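Local structure of ABC transporter, substrate-binding protein (Clostridium perfringens, 4EDP) at residues A[74-79]-A[90-95]; A[133-138]-A[262-267]; A[169-174]-A[233-238]. The protein probably captures a solute outside the cell and delivers it to the membrane subunits of an ABC importer, as periplasmic-binding-protein-like receptors do. One frame throughout, in Å; residues are numbered along the deposited sequence.

Interaction 1: A[74-79]-A[90-95]; sequences ERLTKM and TYLAES. With ACT (acetate ion), chain E.
Arg75 reaches from helix 72-81 to strand 89-93 and grips one backbone oxygen, Tyr91 O, end-on with its two terminal nitrogens. Arg75 NH1 stands 2.8 Å from Tyr91 O and Arg75 NH2 2.9 Å from it; both bonds are bent to about 140°, as they must be when two donors converge on one acceptor. The oxygen lies at the guanidinium edge, in its plane. NE bonds to Gly70 O and NH2 has a second acceptor in Ser40 OG, while Trp42 makes a cation-pi contact. Together these should hold the guanidinium plane in place, and the neutral oxygens and the Trp42 ring would probably help to stabilise the buried charge.

This is helix-on-sheet packing in one lobe of the solute-binding protein, where helical residues 74-79 run at 126° to strand residues 90-93. The Leu92 and Arg75 side chains lie alongside each other, pointing opposite ways, with Leu92 CD2 3.8 Å from Arg75 NH1, and Leu92 CD1 meets Leu76 CD1 at 4.3 Å. At the other end Met79 and Thr90 come tip to tip. A bend at chi3 (71°) turns the methionine methyl toward the threonine, with Met79 CE 3.5 Å from Thr90 OG1; that hydroxyl is hydrogen-bonded to Asn270 OD1. Beyond the strand, Tyr91 OH donates to an acetate oxygen, ACT O, 2.6 Å away at the edge of the tyrosine ring.

Interaction 2: A[133-138]-A[262-267]; sequences GPAYTL and LNFNTI
Tyr136 lies against Asn265 and Ile267, and its side chain can be followed outward atom by atom. Tyr136 CB comes within 4.1 Å of Ile267 CD1. CG, set between the backbone N and the carbonyl carbon (chi1 66°), nears Asn265 O and Ile267 CG1 and swings the ring back over the partner strand: Tyr136 CD1 meets Ile267 CG1 at 3.5 Å and also nears Asn265 O, Tyr136 CE1 packs on Asn265 CB at 3.4 Å, CZ lies near the same carbon, and at the tip Tyr136 OH stands 3.3 Å from Asn265 CB. One ring face takes Thr137 CG2, offset toward the rim.

Strands 135-145 and 262-269 pair antiparallel in the sheet of this solute-binding protein, and 135-145 runs on to pair with 233-237 in the other lobe. A beta bulge between Ala135 and Thr137 shifts the register by one at the Tyr136 corner. Tyr136 N donates to Asn265 O at 3.0 Å in the carbonyl plane, and Ile267 N to Pro134 O at 3.1 Å; beyond the bulge, the Asn265 N to Thr137 O bond is weak. Phe264 packs CD1 against Ala135 CB and Leu138 CB, while one water bridges Gly133 O and Thr266 OG1.

Interaction 3: A[169-174]-A[233-238]; sequences AIPDIT and AAVASD
A short parallel pairing of two beta-strands joins 169-174 to 233-238, buried in the sheet of the lobe that does not hold strand 89-93, an alpha/beta lobe of this solute-binding protein in which helix 219-227 packs on the sheet. Strand 168-171 lies between strands 212-216 and 233-237, parallel to both, and the two segments' strands run 25° apart with their axes 4.9 Å from each other at closest approach. Strand 233-237 pairs on its other side with the antiparallel strand 135-145.

Ala169 supplies both hydrogen bonds across the pair. Ala169 N donates to Ala233 O at 3.1 Å, and Ala169 O accepts from Val235 N, also at 3.1 Å, with the donor nearly in line with the carbonyl. One residue thus clasps the two residues flanking Ala234, the usual pattern of parallel strands. The same Ala169 O also receives a CA-H contact from Ala234 CA at 3.2 Å. On the face bearing the two alanine methyls, Ala169 CB and Ala234 CB lie 4.1 Å apart, and Leu222 of helix 219-227 packs on both.

Past this bridge Pro171, whose nitrogen carries no hydrogen, meets Val235 through carbon. Pro171 CD stands 3.9 Å from Val235 CB and 3.5 Å from Val235 O, and the two side chains cross at a slant. Val235 CG1 points opposite the backbone N (chi1 170°), which sets it beside the proline ring, 4.0 Å from Pro171 CD. Val235 O has its hydrogen bond from Tyr216 OH instead. Ile170 sends its end away from strand 233-237, toward Trp346 and Met350 of helix 332-350.

Backbone polarity is therefore met by Ala169 at one end of the contact, whereas at the proline end cohesion rests on apolar packing and a tyrosine hydroxyl takes over the carbonyl.

Overall arrangement
Interactions 1 and 2 are neighbours in one sheet, their centres about 13 Å apart: Leu92 O lies 2.8 Å from Thr266 N and Glu94 N 2.9 Å from Phe264 O, probable hydrogen bonds that lay strand 89-93 along strand 262-269. Tyr91 and Tyr136 meet there edge-to-face, the Tyr136 side chain about 4 Å from a bound acetate that probably came from the crystallisation liquor but may mark a pocket. Interaction 3 belongs to the other lobe, its centre about 23 Å from interaction 1's and about 20 Å from interaction 2's, with nearest atoms about 5 Å apart. Strand 135-145 connects them, pairing with both 262-269 and 233-237, and interaction 2 closes the chain loop holding interaction 3.

Interaction 1: A[74-79]-A[90-95]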
loop_
_atom_site.group_PDB
_atom_site.type_symbol
_atom_site.label_atom_id
_atom_site.label_comp_id
_atom_site.label_asym_id
_atom_site.label_seq_id
_atom_site.Cartn_x
_atom_site.Cartn_y
_atom_site.Cartn_z
ATOM N N GLU A 74 2.431 -0.844 16.537
ATOM C CA GLU A 74 2.093 -1.205 17.899
ATOM C C GLU A 74 1.380 -2.548 17.965
ATOM O O GLU A 74 1.636 -3.327 18.865
ATOM C CB GLU A 74 1.310 -0.091 18.602
ATOM C CG GLU A 74 -0.015 0.295 18.004
ATOM C CD GLU A 74 -0.528 1.625 18.577
ATOM O OE1 GLU A 74 -1.519 2.176 18.055
ATOM O OE2 GLU A 74 0.083 2.136 19.538
ATOM N N ARG A 75 0.484 -2.815 17.026
ATOM C CA ARG A 75 -0.207 -4.098 17.007
ATOM C C ARG A 75 0.784 -5.232 16.735
ATOM O O ARG A 75 0.760 -6.253 17.421
ATOM C CB ARG A 75 -1.352 -4.098 15.990
ATOM C CG ARG A 75 -2.461 -3.150 16.396
ATOM C CD ARG A 75 -3.682 -3.190 15.508
ATOM N NE ARG A 75 -3.444 -2.711 14.145
ATOM C CZ ARG A 75 -3.265 -3.494 13.092
ATOM N NH1 ARG A 75 -3.074 -2.951 11.895
ATOM N NH2 ARG A 75 -3.294 -4.812 13.224
ATOM N N LEU A 76 1.657 -5.050 15.746
ATOM C CA LEU A 76 2.648 -6.080 15.425
ATOM C C LEU A 76 3.609 -6.327 16.590
ATOM O O LEU A 76 3.910 -7.462 16.929
ATOM C CB LEU A 76 3.454 -5.702 14.179
ATOM C CG LEU A 76 4.540 -6.730 13.818
ATOM C CD1 LEU A 76 3.923 -8.111 13.560
ATOM C CD2 LEU A 76 5.376 -6.272 12.624
ATOM N N THR A 77 4.100 -5.260 17.195
ATOM C CA THR A 77 5.034 -5.391 18.309
ATOM C C THR A 77 4.430 -6.164 19.470
ATOM O O THR A 77 5.085 -7.046 20.041
ATOM C CB THR A 77 5.500 -4.015 18.807
ATOM O OG1 THR A 77 6.132 -3.322 17.725
ATOM C CG2 THR A 77 6.471 -4.158 19.973
ATOM N N LYS A 78 3.181 -5.848 19.804
ATOM C CA LYS A 78 2.504 -6.508 20.915
ATOM C C LYS A 78 2.373 -8.008 20.679
ATOM O O LYS A 78 2.728 -8.801 21.549
ATOM C CB LYS A 78 1.123 -5.887 21.179
ATOM C CG LYS A 78 0.495 -6.357 22.490
ATOM C CD LYS A 78 -0.853 -5.697 22.809
ATOM C CE LYS A 78 -1.934 -6.100 21.823
ATOM N NZ LYS A 78 -3.270 -5.572 22.188
ATOM N N MET A 79 1.886 -8.401 19.504
ATOM C CA MET A 79 1.710 -9.831 19.209
ATOM C C MET A 79 3.039 -10.588 19.080
ATOM O O MET A 79 3.095 -11.755 19.436
ATOM C CB MET A 79 0.758 -10.092 18.022
ATOM C CG MET A 79 1.205 -9.629 16.653
ATOM S SD MET A 79 -0.090 -9.872 15.388
ATOM C CE MET A 79 -1.301 -8.626 15.837
ATOM N N THR A 90 -5.181 -10.983 11.689
ATOM C CA THR A 90 -4.470 -9.728 11.732
ATOM C C THR A 90 -4.408 -8.993 10.405
ATOM O O THR A 90 -3.957 -9.545 9.390
ATOM C CB THR A 90 -3.024 -10.000 12.194
ATOM O OG1 THR A 90 -3.038 -10.602 13.506
ATOM C CG2 THR A 90 -2.192 -8.718 12.224
ATOM N N TYR A 91 -4.877 -7.755 10.427
ATOM C CA TYR A 91 -4.831 -6.850 9.267
ATOM C C TYR A 91 -3.569 -5.976 9.389
ATOM O O TYR A 91 -3.368 -5.317 10.410
ATOM C CB TYR A 91 -6.038 -5.902 9.245
ATOM C CG TYR A 91 -7.374 -6.397 8.729
ATOM C CD1 TYR A 91 -8.199 -7.201 9.495
ATOM C CD2 TYR A 91 -7.851 -5.974 7.495
ATOM C CE1 TYR A 91 -9.453 -7.607 9.019
ATOM C CE2 TYR A 91 -9.083 -6.372 7.017
ATOM C CZ TYR A 91 -9.883 -7.191 7.786
ATOM O OH TYR A 91 -11.110 -7.570 7.317
ATOM N N LEU A 92 -2.718 -5.971 8.365
ATOM C CA LEU A 92 -1.510 -5.139 8.342
ATOM C C LEU A 92 -1.146 -4.735 6.925
ATOM O O LEU A 92 -1.555 -5.373 5.947
ATOM C CB LEU A 92 -0.281 -5.900 8.895
ATOM C CG LEU A 92 -0.223 -6.309 10.380
ATOM C CD1 LEU A 92 0.866 -7.367 10.633
ATOM C CD2 LEU A 92 -0.026 -5.066 11.237
ATOM N N ALA A 93 -0.385 -3.652 6.820
ATOM C CA ALA A 93 0.208 -3.276 5.553
ATOM C C ALA A 93 1.182 -4.431 5.255
ATOM O O ALA A 93 1.775 -5.010 6.174
ATOM C CB ALA A 93 0.957 -1.951 5.667
ATOM N N GLU A 94 1.347 -4.785 3.987
ATOM C CA GLU A 94 2.208 -5.920 3.638
ATOM C C GLU A 94 3.624 -5.839 4.249
ATOM O O GLU A 94 4.172 -6.865 4.683
ATOM C CB GLU A 94 2.304 -6.078 2.111
ATOM C CG GLU A 94 3.043 -7.346 1.734
ATOM C CD GLU A 94 3.308 -7.516 0.258
ATOM O OE1 GLU A 94 3.062 -6.572 -0.523
ATOM O OE2 GLU A 94 3.801 -8.611 -0.099
ATOM N N SER A 95 4.218 -4.641 4.284
ATOM C CA SER A 95 5.582 -4.475 4.829
ATOM C C SER A 95 5.667 -4.985 6.264
ATOM O O SER A 95 6.662 -5.599 6.646
ATOM C CB SER A 95 6.052 -3.020 4.779
ATOM O OG SER A 95 5.279 -2.201 5.631
HETATM C C ACT E . -11.881 -5.171 4.816
HETATM O O ACT E . -11.950 -6.396 5.112
HETATM O OXT ACT E . -12.027 -4.880 3.599
HETATM C CH3 ACT E . -11.650 -4.101 5.843
#

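Interaction 2: A[133-138]-A[262-267]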
loop_
_atom_site.group_PDB
_atom_site.type_symbol
_atom_site.label_atom_id
_atom_site.label_comp_id
_atom_site.label_asym_id
_atom_site.label_seq_id
_atom_site.Cartn_x
_atom_site.Cartn_y
_atom_site.Cartn_z
ATOM N N GLY A 133 -0.794 -14.597 4.347
ATOM C CA GLY A 133 -2.009 -13.839 4.178
ATOM C C GLY A 133 -2.157 -13.130 2.854
ATOM O O GLY A 133 -1.220 -12.520 2.379
ATOM N N PRO A 134 -3.355 -13.183 2.265
ATOM C CA PRO A 134 -3.533 -12.528 0.969
ATOM C C PRO A 134 -3.838 -11.041 1.072
ATOM O O PRO A 134 -4.329 -10.566 2.117
ATOM C CB PRO A 134 -4.776 -13.228 0.402
ATOM C CG PRO A 134 -5.585 -13.570 1.607
ATOM C CD PRO A 134 -4.582 -13.857 2.715
ATOM N N ALA A 135 -3.537 -10.305 0.006
ATOM C CA ALA A 135 -3.949 -8.900 -0.062
ATOM C C ALA A 135 -5.463 -8.870 -0.155
ATOM O O ALA A 135 -6.027 -9.660 -0.889
ATOM C CB ALA A 135 -3.397 -8.222 -1.311
ATOM N N TYR A 136 -6.111 -7.950 0.561
ATOM C CA TYR A 136 -7.565 -7.762 0.451
ATOM C C TYR A 136 -7.865 -6.390 -0.204
ATOM O O TYR A 136 -9.019 -6.092 -0.553
ATOM C CB TYR A 136 -8.283 -7.858 1.824
ATOM C CG TYR A 136 -7.913 -6.736 2.748
ATOM C CD1 TYR A 136 -6.762 -6.804 3.522
ATOM C CD2 TYR A 136 -8.663 -5.564 2.789
ATOM C CE1 TYR A 136 -6.383 -5.757 4.333
ATOM C CE2 TYR A 136 -8.299 -4.513 3.614
ATOM C CZ TYR A 136 -7.160 -4.615 4.377
ATOM O OH TYR A 136 -6.774 -3.560 5.182
ATOM N N THR A 137 -6.848 -5.531 -0.309
ATOM C CA THR A 137 -6.985 -4.236 -0.947
ATOM C C THR A 137 -5.616 -3.837 -1.467
ATOM O O THR A 137 -4.582 -4.427 -1.077
ATOM C CB THR A 137 -7.526 -3.148 0.019
ATOM O OG1 THR A 137 -7.904 -1.979 -0.710
ATOM C CG2 THR A 137 -6.453 -2.765 1.082
ATOM N N LEU A 138 -5.601 -2.829 -2.330
ATOM C CA LEU A 138 -4.370 -2.315 -2.913
ATOM C C LEU A 138 -4.458 -0.807 -3.059
ATOM O O LEU A 138 -5.542 -0.231 -2.984
ATOM C CB LEU A 138 -4.106 -2.971 -4.282
ATOM C CG LEU A 138 -5.107 -2.701 -5.418
ATOM C CD1 LEU A 138 -4.909 -1.315 -6.065
ATOM C CD2 LEU A 138 -4.971 -3.768 -6.514
ATOM N N LEU A 262 2.400 -0.753 -6.887
ATOM C CA LEU A 262 1.313 -1.024 -5.976
ATOM C C LEU A 262 1.822 -1.349 -4.588
ATOM O O LEU A 262 2.982 -1.745 -4.410
ATOM C CB LEU A 262 0.534 -2.264 -6.433
ATOM C CG LEU A 262 0.021 -2.284 -7.867
ATOM C CD1 LEU A 262 -0.721 -3.603 -8.155
ATOM C CD2 LEU A 262 -0.838 -1.065 -8.129
ATOM N N ASN A 263 0.956 -1.139 -3.604
ATOM C CA ASN A 263 1.205 -1.609 -2.241
ATOM C C ASN A 263 -0.115 -2.271 -1.804
ATOM O O ASN A 263 -1.183 -1.933 -2.327
ATOM C CB ASN A 263 1.718 -0.551 -1.276
ATOM C CG ASN A 263 0.747 0.556 -1.034
ATOM O OD1 ASN A 263 -0.146 0.450 -0.180
ATOM N ND2 ASN A 263 0.959 1.675 -1.724
ATOM N N PHE A 264 -0.014 -3.238 -0.903
ATOM C CA PHE A 264 -1.174 -4.000 -0.432
ATOM C C PHE A 264 -1.303 -4.007 1.081
ATOM O O PHE A 264 -0.316 -3.823 1.791
ATOM C CB PHE A 264 -0.987 -5.488 -0.813
ATOM C CG PHE A 264 -0.757 -5.739 -2.297
ATOM C CD1 PHE A 264 -1.784 -5.597 -3.204
ATOM C CD2 PHE A 264 0.473 -6.139 -2.763
ATOM C CE1 PHE A 264 -1.591 -5.815 -4.563
ATOM C CE2 PHE A 264 0.666 -6.364 -4.123
ATOM C CZ PHE A 264 -0.362 -6.185 -5.019
ATOM N N ASN A 265 -2.526 -4.246 1.561
ATOM C CA ASN A 265 -2.773 -4.530 2.961
ATOM C C ASN A 265 -3.245 -5.982 2.892
ATOM O O ASN A 265 -3.970 -6.360 1.971
ATOM C CB ASN A 265 -3.831 -3.633 3.601
ATOM C CG ASN A 265 -3.384 -2.186 3.683
ATOM O OD1 ASN A 265 -2.181 -1.893 3.691
ATOM N ND2 ASN A 265 -4.339 -1.283 3.776
ATOM N N THR A 266 -2.849 -6.794 3.862
ATOM C CA THR A 266 -3.182 -8.200 3.855
ATOM C C THR A 266 -3.833 -8.658 5.148
ATOM O O THR A 266 -3.803 -7.949 6.147
ATOM C CB THR A 266 -1.894 -9.049 3.681
ATOM O OG1 THR A 266 -1.068 -8.939 4.846
ATOM C CG2 THR A 266 -1.101 -8.633 2.432
ATOM N N ILE A 267 -4.414 -9.856 5.123
ATOM C CA ILE A 267 -5.018 -10.447 6.325
ATOM C C ILE A 267 -4.351 -11.796 6.551
ATOM O O ILE A 267 -4.320 -12.642 5.646
ATOM C CB ILE A 267 -6.537 -10.715 6.201
ATOM C CG1 ILE A 267 -7.287 -9.489 5.717
ATOM C CG2 ILE A 267 -7.106 -11.226 7.548
ATOM C CD1 ILE A 267 -8.757 -9.752 5.393
HETATM O O HOH W 1 0.581 -11.188 4.234
#

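Interaction 3: A[169-174]-A[233-238]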
loop_
_atom_site.group_PDB
_atom_site.type_symbol
_atom_site.label_atom_id
_atom_site.label_comp_id
_atom_site.label_asym_id
_atom_site.label_seq_id
_atom_site.Cartn_x
_atom_site.Cartn_y
_atom_site.Cartn_z
ATOM N N ALA A 169 8.374 16.929 -4.752
ATOM C CA ALA A 169 8.321 16.300 -3.435
ATOM C C ALA A 169 8.233 14.786 -3.656
ATOM O O ALA A 169 7.538 14.328 -4.579
ATOM C CB ALA A 169 7.124 16.797 -2.603
ATOM N N ILE A 170 8.928 14.031 -2.815
ATOM C CA ILE A 170 8.939 12.575 -2.888
ATOM C C ILE A 170 8.670 12.019 -1.478
ATOM O O ILE A 170 8.948 12.671 -0.465
ATOM C CB ILE A 170 10.265 12.021 -3.473
ATOM C CG1 ILE A 170 11.447 12.310 -2.544
ATOM C CG2 ILE A 170 10.520 12.618 -4.894
ATOM C CD1 ILE A 170 12.836 11.847 -3.075
ATOM N N PRO A 171 8.090 10.819 -1.407
ATOM C CA PRO A 171 7.810 10.218 -0.122
ATOM C C PRO A 171 9.078 9.804 0.597
ATOM O O PRO A 171 10.041 9.337 -0.040
ATOM C CB PRO A 171 6.982 8.976 -0.492
ATOM C CG PRO A 171 7.442 8.622 -1.835
ATOM C CD PRO A 171 7.653 9.955 -2.517
ATOM N N ASP A 172 9.090 9.967 1.915
ATOM C CA ASP A 172 10.260 9.600 2.689
ATOM C C ASP A 172 10.393 8.082 2.740
ATOM O O ASP A 172 9.406 7.343 2.572
ATOM C CB ASP A 172 10.170 10.144 4.111
ATOM C CG ASP A 172 11.473 9.992 4.858
ATOM O OD1 ASP A 172 12.508 10.470 4.348
ATOM O OD2 ASP A 172 11.454 9.384 5.943
ATOM N N ILE A 173 11.614 7.624 2.970
ATOM C CA ILE A 173 11.905 6.188 3.037
ATOM C C ILE A 173 11.067 5.445 4.072
ATOM O O ILE A 173 10.765 4.258 3.880
ATOM C CB ILE A 173 13.409 5.948 3.305
ATOM C CG1 ILE A 173 13.775 4.474 3.097
ATOM C CG2 ILE A 173 13.801 6.454 4.702
ATOM C CD1 ILE A 173 13.504 3.951 1.633
ATOM N N THR A 174 10.666 6.127 5.146
ATOM C CA THR A 174 9.879 5.510 6.219
ATOM C C THR A 174 8.367 5.415 5.964
ATOM O O THR A 174 7.633 4.892 6.798
ATOM C CB THR A 174 10.086 6.279 7.562
ATOM O OG1 THR A 174 9.652 7.638 7.417
ATOM C CG2 THR A 174 11.548 6.261 7.967
ATOM N N ALA A 233 5.442 19.155 -8.980
ATOM C CA ALA A 233 5.198 17.707 -9.073
ATOM C C ALA A 233 5.499 16.952 -7.792
ATOM O O ALA A 233 6.355 17.357 -7.001
ATOM C CB ALA A 233 6.043 17.093 -10.213
ATOM N N ALA A 234 4.782 15.856 -7.578
ATOM C CA ALA A 234 5.045 14.990 -6.432
ATOM C C ALA A 234 4.751 13.532 -6.751
ATOM O O ALA A 234 3.790 13.225 -7.470
ATOM C CB ALA A 234 4.215 15.418 -5.187
ATOM N N VAL A 235 5.592 12.634 -6.258
ATOM C CA VAL A 235 5.305 11.208 -6.370
ATOM C C VAL A 235 4.360 10.994 -5.190
ATOM O O VAL A 235 4.739 11.236 -4.045
ATOM C CB VAL A 235 6.557 10.335 -6.240
ATOM C CG1 VAL A 235 6.180 8.867 -6.126
ATOM C CG2 VAL A 235 7.512 10.591 -7.394
ATOM N N ALA A 236 3.139 10.559 -5.457
ATOM C CA ALA A 236 2.143 10.448 -4.413
ATOM C C ALA A 236 1.084 9.388 -4.692
ATOM O O ALA A 236 0.836 9.013 -5.829
ATOM C CB ALA A 236 1.465 11.786 -4.256
ATOM N N SER A 237 0.423 8.965 -3.625
ATOM C CA SER A 237 -0.604 7.951 -3.707
ATOM C C SER A 237 -1.886 8.441 -4.356
ATOM O O SER A 237 -2.143 9.647 -4.460
ATOM C CB SER A 237 -0.940 7.479 -2.294
ATOM O OG SER A 237 -1.602 8.515 -1.558
ATOM N N ASP A 238 -2.696 7.477 -4.778
ATOM C CA ASP A 238 -4.014 7.726 -5.315
ATOM C C ASP A 238 -4.843 8.542 -4.314
ATOM O O ASP A 238 -5.526 9.502 -4.699
ATOM C CB ASP A 238 -4.701 6.396 -5.669
ATOM C CG ASP A 238 -4.522 5.297 -4.591
ATOM O OD1 ASP A 238 -4.104 5.567 -3.442
ATOM O OD2 ASP A 238 -4.833 4.135 -4.916
#